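PDB 2IX4: 3-oxoacyl-[acyl-carrier-protein] synthase, mitochondrial from Arabidopsis thaliana, which catalyses the condensation steps of mitochondrial fatty acid synthesis, extending an acyl chain by two carbons taken from malonyl-ACP. Local coordinates for residues 11-16 against 358-363; 287-292 against 324-329; 330-335 against 391-396; 334-337 against 343-346. All blocks are in the same frame, centred on the assembly; numbering follows the deposited sequence. Where two conformers were deposited one is given.

Interaction 1: 11-16 against 358-363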
loop_
_atom_site.group_PDB
_atom_site.type_symbol
_atom_site.label_atom_id
_atom_site.label_comp_id
_atom_site.label_asym_id
_atom_site.label_seq_id
_atom_site.Cartn_x
_atom_site.Cartn_y
_atom_site.Cartn_z
ATOM N N VAL A 11 -3.780 6.576 -18.895
ATOM C CA VAL A 11 -2.945 7.662 -19.401
ATOM C C VAL A 11 -1.502 7.164 -19.353
ATOM O O VAL A 11 -0.989 6.821 -18.287
ATOM C CB VAL A 11 -3.175 9.007 -18.627
ATOM C CG1 VAL A 11 -3.081 8.826 -17.113
ATOM C CG2 VAL A 11 -2.229 10.098 -19.110
ATOM N N THR A 12 -0.874 7.081 -20.524
ATOM C CA THR A 12 0.435 6.425 -20.666
ATOM C C THR A 12 1.382 7.275 -21.518
ATOM O O THR A 12 0.955 8.280 -22.095
ATOM C CB THR A 12 0.302 5.019 -21.322
ATOM O OG1 THR A 12 -0.065 5.158 -22.702
ATOM C CG2 THR A 12 -0.726 4.152 -20.600
ATOM N N PRO A 13 2.672 6.879 -21.604
ATOM C CA PRO A 13 3.595 7.523 -22.545
ATOM C C PRO A 13 3.222 7.368 -24.027
ATOM O O PRO A 13 3.845 8.003 -24.881
ATOM C CB PRO A 13 4.931 6.829 -22.252
ATOM C CG PRO A 13 4.782 6.317 -20.852
ATOM C CD PRO A 13 3.369 5.856 -20.801
ATOM N N LEU A 14 2.227 6.533 -24.322
ATOM C CA LEU A 14 1.690 6.406 -25.677
ATOM C C LEU A 14 0.419 7.233 -25.860
ATOM O O LEU A 14 -0.248 7.137 -26.895
ATOM C CB LEU A 14 1.419 4.938 -26.027
ATOM C CG LEU A 14 2.592 3.950 -25.967
ATOM C CD1 LEU A 14 2.100 2.531 -26.216
ATOM C CD2 LEU A 14 3.692 4.325 -26.958
ATOM N N GLY A 15 0.082 8.033 -24.850
ATOM C CA GLY A 15 -1.045 8.958 -24.944
ATOM C C GLY A 15 -2.047 8.863 -23.811
ATOM O O GLY A 15 -2.038 7.913 -23.026
ATOM N N ARG A 16 -2.908 9.872 -23.725
ATOM C CA ARG A 16 -4.004 9.863 -22.774
ATOM C C ARG A 16 -5.208 9.209 -23.435
ATOM O O ARG A 16 -5.620 9.613 -24.526
ATOM C CB ARG A 16 -4.323 11.293 -22.316
ATOM C CG ARG A 16 -5.461 11.417 -21.301
ATOM C CD ARG A 16 -6.778 11.754 -21.978
ATOM N NE ARG A 16 -6.659 12.969 -22.780
ATOM C CZ ARG A 16 -7.543 13.370 -23.687
ATOM N NH1 ARG A 16 -8.641 12.659 -23.922
ATOM N NH2 ARG A 16 -7.329 14.490 -24.358
ATOM N N GLY A 358 7.794 1.714 -21.511
ATOM C CA GLY A 358 8.756 1.778 -20.417
ATOM C C GLY A 358 8.184 1.070 -19.197
ATOM O O GLY A 358 7.096 0.476 -19.259
ATOM N N HIS A 359 8.909 1.129 -18.085
ATOM C CA HIS A 359 8.442 0.545 -16.834
ATOM C C HIS A 359 7.608 1.561 -16.050
ATOM O O HIS A 359 8.155 2.491 -15.446
ATOM C CB HIS A 359 9.628 0.061 -15.993
ATOM C CG HIS A 359 9.251 -0.891 -14.900
ATOM N ND1 HIS A 359 7.965 -1.002 -14.415
ATOM C CD2 HIS A 359 10.001 -1.755 -14.177
ATOM C CE1 HIS A 359 7.935 -1.911 -13.457
ATOM N NE2 HIS A 359 9.157 -2.382 -13.292
ATOM N N LEU A 360 6.288 1.379 -16.059
ATOM C CA LEU A 360 5.376 2.312 -15.385
ATOM C C LEU A 360 5.297 2.091 -13.872
ATOM O O LEU A 360 4.458 2.691 -13.194
ATOM C CB LEU A 360 3.972 2.285 -16.007
ATOM C CG LEU A 360 3.744 2.673 -17.474
ATOM C CD1 LEU A 360 2.333 3.216 -17.643
ATOM C CD2 LEU A 360 4.748 3.686 -17.994
ATOM N N LEU A 361 6.168 1.221 -13.362
ATOM C CA LEU A 361 6.342 0.986 -11.927
ATOM C C LEU A 361 5.036 0.563 -11.239
ATOM O O LEU A 361 4.517 -0.514 -11.523
ATOM C CB LEU A 361 7.014 2.200 -11.251
ATOM C CG LEU A 361 8.386 2.662 -11.787
ATOM C CD1 LEU A 361 8.878 3.905 -11.050
ATOM C CD2 LEU A 361 9.440 1.561 -11.715
ATOM N N GLY A 362 4.505 1.403 -10.352
ATOM C CA GLY A 362 3.239 1.116 -9.663
ATOM C C GLY A 362 2.032 1.001 -10.577
ATOM O O GLY A 362 1.031 0.376 -10.216
ATOM N N ALA A 363 2.120 1.605 -11.761
ATOM C CA ALA A 363 1.034 1.556 -12.736
ATOM C C ALA A 363 1.187 0.428 -13.757
ATOM O O ALA A 363 0.248 0.127 -14.496
ATOM C CB ALA A 363 0.900 2.899 -13.444
#
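Leu360 and Pro13 reach toward each other, and the CD2 methyl of Leu360 comes up against the CG-CD side of the Pro13 ring. CD2 lies 3.8 Å from Pro13 CD and almost as close to CG, so a single methyl rests against two ring carbons. The other branch of Leu360 turns to Thr12, CD1 standing at a looser 4.4 Å from its CG2 methyl. CG is anti to the carbonyl carbon (chi1 -62°), which carries the branched end of Leu360 out of the 358-363 loop toward Thr12 and Pro13. No hydrogen bond crosses between the segments. The proline is presented by a type I beta turn, Thr12 to Gly15, that forms a tight hairpin between strand 3-12 and the short strand 15-16 of the large mixed sheet of this thiolase-like fold. Within the turn Thr12 and Gly15 exchange two backbone hydrogen bonds, while Thr12 OG1 accepts from Leu14 N at 3.1 Å, an ST turn; the same hydroxyl is also hydrogen-bonded to Thr21 OG1. Val367 of helix 364-378 touches both Thr12 and Leu360 and adds to this buried apolar cluster. On the 358-363 side, Leu360 is flanked by His359, predicted to be an active-site residue, and by Leu361, which with Gly362 touches the bound hexanoic acid. Leu361 CD2 sits 3.9 Å above the plane of the His359 imidazole, over its centre.

Interaction 2: 287-292 against 324-329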
loop_
_atom_site.group_PDB
_atom_site.type_symbol
_atom_site.label_atom_id
_atom_site.label_comp_id
_atom_site.label_asym_id
_atom_site.label_seq_id
_atom_site.Cartn_x
_atom_site.Cartn_y
_atom_site.Cartn_z
ATOM N N THR A 287 15.906 -7.175 -4.306
ATOM C CA THR A 287 15.789 -6.622 -5.661
ATOM C C THR A 287 15.881 -7.671 -6.778
ATOM O O THR A 287 15.325 -7.476 -7.861
ATOM C CB THR A 287 16.864 -5.528 -5.924
ATOM O OG1 THR A 287 18.174 -6.080 -5.731
ATOM C CG2 THR A 287 16.674 -4.325 -4.991
ATOM N N GLN A 288 16.587 -8.770 -6.511
ATOM C CA GLN A 288 16.836 -9.815 -7.511
ATOM C C GLN A 288 15.916 -11.030 -7.355
ATOM O O GLN A 288 15.757 -11.543 -6.244
ATOM C CB GLN A 288 18.289 -10.297 -7.428
ATOM C CG GLN A 288 19.307 -9.402 -8.110
ATOM C CD GLN A 288 20.684 -10.041 -8.175
ATOM O OE1 GLN A 288 20.832 -11.188 -8.609
ATOM N NE2 GLN A 288 21.702 -9.301 -7.745
ATOM N N PRO A 289 15.320 -11.503 -8.469
ATOM C CA PRO A 289 14.570 -12.765 -8.457
ATOM C C PRO A 289 15.511 -13.973 -8.382
ATOM O O PRO A 289 16.690 -13.840 -8.716
ATOM C CB PRO A 289 13.840 -12.748 -9.802
ATOM C CG PRO A 289 14.690 -11.908 -10.683
ATOM C CD PRO A 289 15.304 -10.864 -9.800
ATOM N N PRO A 290 14.998 -15.146 -7.956
ATOM C CA PRO A 290 15.843 -16.345 -7.912
ATOM C C PRO A 290 16.125 -16.868 -9.316
ATOM O O PRO A 290 15.328 -16.641 -10.226
ATOM C CB PRO A 290 14.994 -17.363 -7.138
ATOM C CG PRO A 290 13.775 -16.628 -6.665
ATOM C CD PRO A 290 13.618 -15.430 -7.523
ATOM N N GLU A 291 17.249 -17.563 -9.482
ATOM C CA GLU A 291 17.666 -18.091 -10.783
ATOM C C GLU A 291 16.569 -18.927 -11.461
ATOM O O GLU A 291 16.336 -18.792 -12.666
ATOM C CB GLU A 291 18.957 -18.910 -10.635
ATOM C CG GLU A 291 19.699 -19.175 -11.948
ATOM C CD GLU A 291 20.982 -19.983 -11.769
ATOM O OE1 GLU A 291 21.130 -20.675 -10.734
ATOM O OE2 GLU A 291 21.847 -19.931 -12.673
ATOM N N ASP A 292 15.890 -19.765 -10.677
ATOM C CA ASP A 292 14.870 -20.686 -11.197
ATOM C C ASP A 292 13.492 -20.050 -11.422
ATOM O O ASP A 292 12.611 -20.671 -12.020
ATOM C CB ASP A 292 14.748 -21.927 -10.295
ATOM C CG ASP A 292 14.264 -21.599 -8.877
ATOM O OD1 ASP A 292 14.003 -20.415 -8.561
ATOM O OD2 ASP A 292 14.146 -22.546 -8.070
ATOM N N THR A 324 15.733 -6.251 -18.365
ATOM C CA THR A 324 16.856 -6.472 -17.459
ATOM C C THR A 324 17.480 -7.838 -17.721
ATOM O O THR A 324 16.758 -8.827 -17.869
ATOM C CB THR A 324 16.424 -6.365 -15.982
ATOM O OG1 THR A 324 15.392 -7.323 -15.709
ATOM C CG2 THR A 324 15.902 -4.970 -15.688
ATOM N N PRO A 325 18.826 -7.895 -17.796
ATOM C CA PRO A 325 19.555 -9.144 -18.079
ATOM C C PRO A 325 19.102 -10.369 -17.280
ATOM O O PRO A 325 18.772 -11.394 -17.879
ATOM C CB PRO A 325 21.007 -8.785 -17.745
ATOM C CG PRO A 325 21.092 -7.339 -18.040
ATOM C CD PRO A 325 19.761 -6.760 -17.639
ATOM N N ILE A 326 19.079 -10.264 -15.952
ATOM C CA ILE A 326 18.697 -11.397 -15.101
ATOM C C ILE A 326 17.180 -11.599 -15.114
ATOM O O ILE A 326 16.696 -12.693 -15.407
ATOM C CB ILE A 326 19.236 -11.241 -13.652
ATOM C CG1 ILE A 326 20.755 -11.451 -13.633
ATOM C CG2 ILE A 326 18.553 -12.221 -12.699
ATOM C CD1 ILE A 326 21.446 -10.962 -12.368
ATOM N N GLY A 327 16.446 -10.528 -14.826
ATOM C CA GLY A 327 14.990 -10.569 -14.705
ATOM C C GLY A 327 14.253 -11.207 -15.865
ATOM O O GLY A 327 13.396 -12.068 -15.656
ATOM N N ASP A 328 14.580 -10.783 -17.085
ATOM C CA ASP A 328 13.883 -11.262 -18.285
ATOM C C ASP A 328 14.103 -12.756 -18.509
ATOM O O ASP A 328 13.164 -13.481 -18.845
ATOM C CB ASP A 328 14.322 -10.478 -19.526
ATOM C CG ASP A 328 13.906 -9.014 -19.481
ATOM O OD1 ASP A 328 13.640 -8.484 -18.382
ATOM O OD2 ASP A 328 13.852 -8.388 -20.558
ATOM N N ALA A 329 15.346 -13.194 -18.319
ATOM C CA ALA A 329 15.729 -14.596 -18.462
ATOM C C ALA A 329 15.022 -15.482 -17.438
ATOM O O ALA A 329 14.557 -16.576 -17.771
ATOM C CB ALA A 329 17.238 -14.743 -18.340
#
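Both Gln288 CG (chi1 -80°) and Ile326 CG1 (chi1 -72°) stand anti to their own carbonyl carbons, and these torsions bring the ends of the two side chains together. The glutamine chain runs extended beyond CG, and its OE1 comes to 3.8 Å from the Ile326 CD1 methyl as the side chains cross obliquely; this is a van der Waals contact of a carbonyl oxygen with a methyl group. The other branch of the isoleucine, CG2, is anti to the backbone N and faces Pro289, whose CG lies 4.4 Å away. That same ring carbon approaches the backbone of the helix, at 4.2 Å from Gly327 CA, so the proline meets the main chain of the helix directly. Around this turn Asp328 holds the beginning of the helix: its OD1 accepts from Thr324 N at 3.1 Å, met from well above the carboxylate plane, and its OD2 accepts from Phe239 N. Thr287 packs on Pro151 of the second subunit. The contact thus lays a proline-containing surface loop, which leads into helix 294-307, over the N-terminal turn of helix 325-339, close to His320, a predicted active-site residue of the ketosynthase.

Interaction 3: 330-335 against 391-396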
loop_
_atom_site.group_PDB
_atom_site.type_symbol
_atom_site.label_atom_id
_atom_site.label_comp_id
_atom_site.label_asym_id
_atom_site.label_seq_id
_atom_site.Cartn_x
_atom_site.Cartn_y
_atom_site.Cartn_z
ATOM N N VAL A 330 14.950 -15.005 -16.197
ATOM C CA VAL A 330 14.272 -15.719 -15.114
ATOM C C VAL A 330 12.794 -15.935 -15.445
ATOM O O VAL A 330 12.280 -17.045 -15.308
ATOM C CB VAL A 330 14.444 -14.991 -13.751
ATOM C CG1 VAL A 330 13.500 -15.556 -12.704
ATOM C CG2 VAL A 330 15.888 -15.092 -13.266
ATOM N N GLU A 331 12.117 -14.886 -15.905
ATOM C CA GLU A 331 10.710 -15.014 -16.275
ATOM C C GLU A 331 10.533 -15.954 -17.471
ATOM O O GLU A 331 9.621 -16.780 -17.477
ATOM C CB GLU A 331 10.070 -13.651 -16.545
ATOM C CG GLU A 331 8.554 -13.729 -16.731
ATOM C CD GLU A 331 7.915 -12.390 -17.001
ATOM O OE1 GLU A 331 8.647 -11.421 -17.290
ATOM O OE2 GLU A 331 6.669 -12.303 -16.925
ATOM N N ALA A 332 11.406 -15.829 -18.471
ATOM C CA ALA A 332 11.385 -16.714 -19.638
ATOM C C ALA A 332 11.502 -18.175 -19.206
ATOM O O ALA A 332 10.765 -19.035 -19.689
ATOM C CB ALA A 332 12.510 -16.354 -20.607
ATOM N N ARG A 333 12.430 -18.432 -18.285
ATOM C CA ARG A 333 12.629 -19.752 -17.690
ATOM C C ARG A 333 11.359 -20.223 -16.974
ATOM O O ARG A 333 10.954 -21.381 -17.102
ATOM C CB ARG A 333 13.800 -19.689 -16.711
ATOM C CG ARG A 333 14.566 -20.984 -16.551
ATOM C CD ARG A 333 15.913 -20.746 -15.874
ATOM N NE ARG A 333 16.844 -19.999 -16.723
ATOM C CZ ARG A 333 17.335 -18.793 -16.442
ATOM N NH1 ARG A 333 17.003 -18.165 -15.320
ATOM N NH2 ARG A 333 18.177 -18.213 -17.288
ATOM N N ALA A 334 10.729 -19.308 -16.239
ATOM C CA ALA A 334 9.498 -19.588 -15.504
ATOM C C ALA A 334 8.313 -19.878 -16.430
ATOM O O ALA A 334 7.500 -20.759 -16.141
ATOM C CB ALA A 334 9.171 -18.436 -14.568
ATOM N N ILE A 335 8.223 -19.138 -17.537
ATOM C CA ILE A 335 7.195 -19.378 -18.556
ATOM C C ILE A 335 7.381 -20.762 -19.196
ATOM O O ILE A 335 6.404 -21.466 -19.456
ATOM C CB ILE A 335 7.151 -18.245 -19.624
ATOM C CG1 ILE A 335 6.669 -16.938 -18.986
ATOM C CG2 ILE A 335 6.242 -18.625 -20.800
ATOM C CD1 ILE A 335 6.884 -15.689 -19.844
ATOM N N ASP A 391 17.254 -13.576 -26.633
ATOM C CA ASP A 391 18.017 -14.267 -25.592
ATOM C C ASP A 391 18.245 -15.742 -25.953
ATOM O O ASP A 391 17.342 -16.386 -26.489
ATOM C CB ASP A 391 17.277 -14.141 -24.251
ATOM C CG ASP A 391 18.125 -14.569 -23.063
ATOM O OD1 ASP A 391 18.239 -15.788 -22.817
ATOM O OD2 ASP A 391 18.671 -13.685 -22.370
ATOM N N PRO A 392 19.460 -16.270 -25.682
ATOM C CA PRO A 392 19.820 -17.673 -25.928
ATOM C C PRO A 392 18.795 -18.713 -25.468
ATOM O O PRO A 392 18.752 -19.808 -26.030
ATOM C CB PRO A 392 21.113 -17.841 -25.133
ATOM C CG PRO A 392 21.736 -16.509 -25.172
ATOM C CD PRO A 392 20.607 -15.512 -25.144
ATOM N N ILE A 393 17.990 -18.381 -24.460
ATOM C CA ILE A 393 16.933 -19.281 -23.986
ATOM C C ILE A 393 15.888 -19.554 -25.079
ATOM O O ILE A 393 15.274 -20.622 -25.110
ATOM C CB ILE A 393 16.252 -18.761 -22.678
ATOM C CG1 ILE A 393 15.508 -19.899 -21.967
ATOM C CG2 ILE A 393 15.321 -17.573 -22.958
ATOM C CD1 ILE A 393 15.222 -19.641 -20.501
ATOM N N PHE A 394 15.715 -18.590 -25.978
ATOM C CA PHE A 394 14.721 -18.683 -27.038
ATOM C C PHE A 394 15.252 -19.392 -28.278
ATOM O O PHE A 394 16.450 -19.342 -28.576
ATOM C CB PHE A 394 14.206 -17.291 -27.411
ATOM C CG PHE A 394 13.571 -16.551 -26.266
ATOM C CD1 PHE A 394 14.139 -15.380 -25.780
ATOM C CD2 PHE A 394 12.404 -17.027 -25.671
ATOM C CE1 PHE A 394 13.554 -14.692 -24.723
ATOM C CE2 PHE A 394 11.816 -16.348 -24.612
ATOM C CZ PHE A 394 12.389 -15.177 -24.140
ATOM N N ASP A 395 14.350 -20.060 -28.990
ATOM C CA ASP A 395 14.677 -20.697 -30.263
ATOM C C ASP A 395 13.591 -20.402 -31.297
ATOM O O ASP A 395 12.682 -19.608 -31.039
ATOM C CB ASP A 395 14.905 -22.209 -30.090
ATOM C CG ASP A 395 13.670 -22.954 -29.584
ATOM O OD1 ASP A 395 12.526 -22.516 -29.834
ATOM O OD2 ASP A 395 13.850 -24.009 -28.940
ATOM N N LYS A 396 13.686 -21.051 -32.453
ATOM C CA LYS A 396 12.732 -20.861 -33.551
ATOM C C LYS A 396 11.261 -20.926 -33.124
ATOM O O LYS A 396 10.430 -20.166 -33.626
ATOM C CB LYS A 396 13.024 -21.849 -34.691
ATOM C CG LYS A 396 13.285 -23.293 -34.250
ATOM C CD LYS A 396 14.230 -23.997 -35.219
ATOM C CE LYS A 396 14.173 -25.513 -35.072
ATOM N NZ LYS A 396 12.944 -26.094 -35.694
#
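The apolar contacts centre on Ala332, whose CB is met by two residues of the 391-396 loop. Phe394 CZ lies 3.7 Å from it, the ring approaching obliquely, and Ile393 CG2 lies 3.9 Å away. That same CG2 methyl sits 3.6 Å above the centre of the Phe394 ring, a CH-pi type of packing that joins the neighbouring side chains into one apolar patch. Ile393 CG1 is anti to the backbone N (chi1 -161°), carrying CD1 to the next helical residue, where it lies 3.8 Å from Arg333 N. The two side chains cross at about a right angle, with CD1 also 4.0 Å from Arg333 CB. A type I beta turn from Asp391 to Phe394, combined with an Asx turn, presents this patch to one side of helix 325-339. Two hydrogen bonds shape the turn itself: Asp391 OD1 accepts from Ile393 N at 3.1 Å, nearly straight at 171° and on the anti side of the carboxylate, while Phe394 N donates to Asp391 O. The charged groups find partners outside the contact. Asp391 OD2 forms a salt bridge with Arg243, and Arg333 NH1 is hydrogen-bonded to Glu291 O. On the helix, Glu331 accepts from the backbone N atoms of Ala321 and the predicted catalytic His320.

Interaction 4: 334-337 against 343-346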
loop_
_atom_site.group_PDB
_atom_site.type_symbol
_atom_site.label_atom_id
_atom_site.label_comp_id
_atom_site.label_asym_id
_atom_site.label_seq_id
_atom_site.Cartn_x
_atom_site.Cartn_y
_atom_site.Cartn_z
ATOM N N ALA A 334 10.729 -19.308 -16.239
ATOM C CA ALA A 334 9.498 -19.588 -15.504
ATOM C C ALA A 334 8.313 -19.878 -16.430
ATOM O O ALA A 334 7.500 -20.759 -16.141
ATOM C CB ALA A 334 9.171 -18.436 -14.568
ATOM N N ILE A 335 8.223 -19.138 -17.537
ATOM C CA ILE A 335 7.195 -19.378 -18.556
ATOM C C ILE A 335 7.381 -20.762 -19.196
ATOM O O ILE A 335 6.404 -21.466 -19.456
ATOM C CB ILE A 335 7.151 -18.245 -19.624
ATOM C CG1 ILE A 335 6.669 -16.938 -18.986
ATOM C CG2 ILE A 335 6.242 -18.625 -20.800
ATOM C CD1 ILE A 335 6.884 -15.689 -19.844
ATOM N N LYS A 336 8.634 -21.150 -19.425
ATOM C CA LYS A 336 8.958 -22.498 -19.898
ATOM C C LYS A 336 8.533 -23.585 -18.916
ATOM O O LYS A 336 8.076 -24.649 -19.331
ATOM C CB LYS A 336 10.454 -22.639 -20.202
ATOM C CG LYS A 336 10.774 -22.896 -21.671
ATOM C CD LYS A 336 12.255 -23.198 -21.901
ATOM C CE LYS A 336 12.608 -24.630 -21.519
ATOM N NZ LYS A 336 14.005 -24.992 -21.898
ATOM N N THR A 337 8.695 -23.319 -17.622
ATOM C CA THR A 337 8.354 -24.289 -16.576
ATOM C C THR A 337 6.837 -24.470 -16.432
ATOM O O THR A 337 6.351 -25.587 -16.258
ATOM C CB THR A 337 8.997 -23.903 -15.218
ATOM O OG1 THR A 337 10.423 -23.857 -15.359
ATOM C CG2 THR A 337 8.642 -24.910 -14.125
ATOM N N ALA A 343 4.514 -23.924 -24.590
ATOM C CA ALA A 343 5.402 -22.794 -24.854
ATOM C C ALA A 343 6.527 -23.139 -25.829
ATOM O O ALA A 343 6.817 -22.361 -26.742
ATOM C CB ALA A 343 5.981 -22.262 -23.551
ATOM N N THR A 344 7.152 -24.301 -25.629
ATOM C CA THR A 344 8.316 -24.714 -26.423
ATOM C C THR A 344 7.974 -25.116 -27.860
ATOM O O THR A 344 8.863 -25.186 -28.710
ATOM C CB THR A 344 9.105 -25.863 -25.746
ATOM O OG1 THR A 344 8.259 -27.010 -25.599
ATOM C CG2 THR A 344 9.628 -25.433 -24.377
ATOM N N SER A 345 6.696 -25.386 -28.122
ATOM C CA SER A 345 6.231 -25.719 -29.471
ATOM C C SER A 345 5.921 -24.463 -30.288
ATOM O O SER A 345 5.749 -24.535 -31.506
ATOM C CB SER A 345 4.995 -26.623 -29.414
ATOM O OG SER A 345 3.874 -25.931 -28.884
ATOM N N GLY A 346 5.848 -23.322 -29.610
ATOM C CA GLY A 346 5.545 -22.050 -30.256
ATOM C C GLY A 346 4.065 -21.714 -30.281
ATOM O O GLY A 346 3.665 -20.709 -30.871
#
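Apolar contact is carried by Lys336 and Thr344, whose side chains cross at about a right angle. The touching atoms are the aliphatic CG of the lysine and the CG2 methyl of the threonine, 3.9 Å apart. Thr344 CG2 stands anti to the carbonyl carbon, which turns the methyl to Lys336, while OG1 is hydrogen-bonded to Ser340 O, just ahead of the helix. Lys336 is bent at chi3 (78°), so that the chain beyond CD changes course after passing the methyl.

Side chain meets backbone where Ala343 CB points at helix 325-339 and comes to 4.2 Å from Ile335 O. Ala343 also packs on Leu348 and Phe398, and Leu348 touches Ile335, so residues beyond the two segments bridge this buried side.

Within 343-346, Gly346 N donates to Ala343 O at 3.2 Å. Gly346 has positive phi (92°) and leaves the helical conformation as the chain heads for strand 349-351.

Helix 341-344 follows helix 325-339 almost at once and packs against its last turns. With a methyl-methylene contact, a methyl against a carbonyl oxygen, and no hydrogen bond or salt bridge between the segments, the pairing probably rests on close fit and the short connection between the helices.

Overall arrangement
Interaction 1 lies in the core near the acyl site, where all the touching residues are buried. Interactions 2, 3 and 4 follow one another along helix 325-339, from its N-terminal turn at the surface to its partly buried later turns. Interactions 3 and 4 share Ala334 and Ile335, with centres about 8 Å apart. Interactions 2 and 3 adjoin, as Pro289 packs on Val330. None of the four contacts has a hydrogen bond between its segments; the buried interaction 1 pairs apolar groups only, whereas interaction 2 brings an amide oxygen, and interactions 3 and 4 the chains of Arg333 and Lys336, against methyl groups.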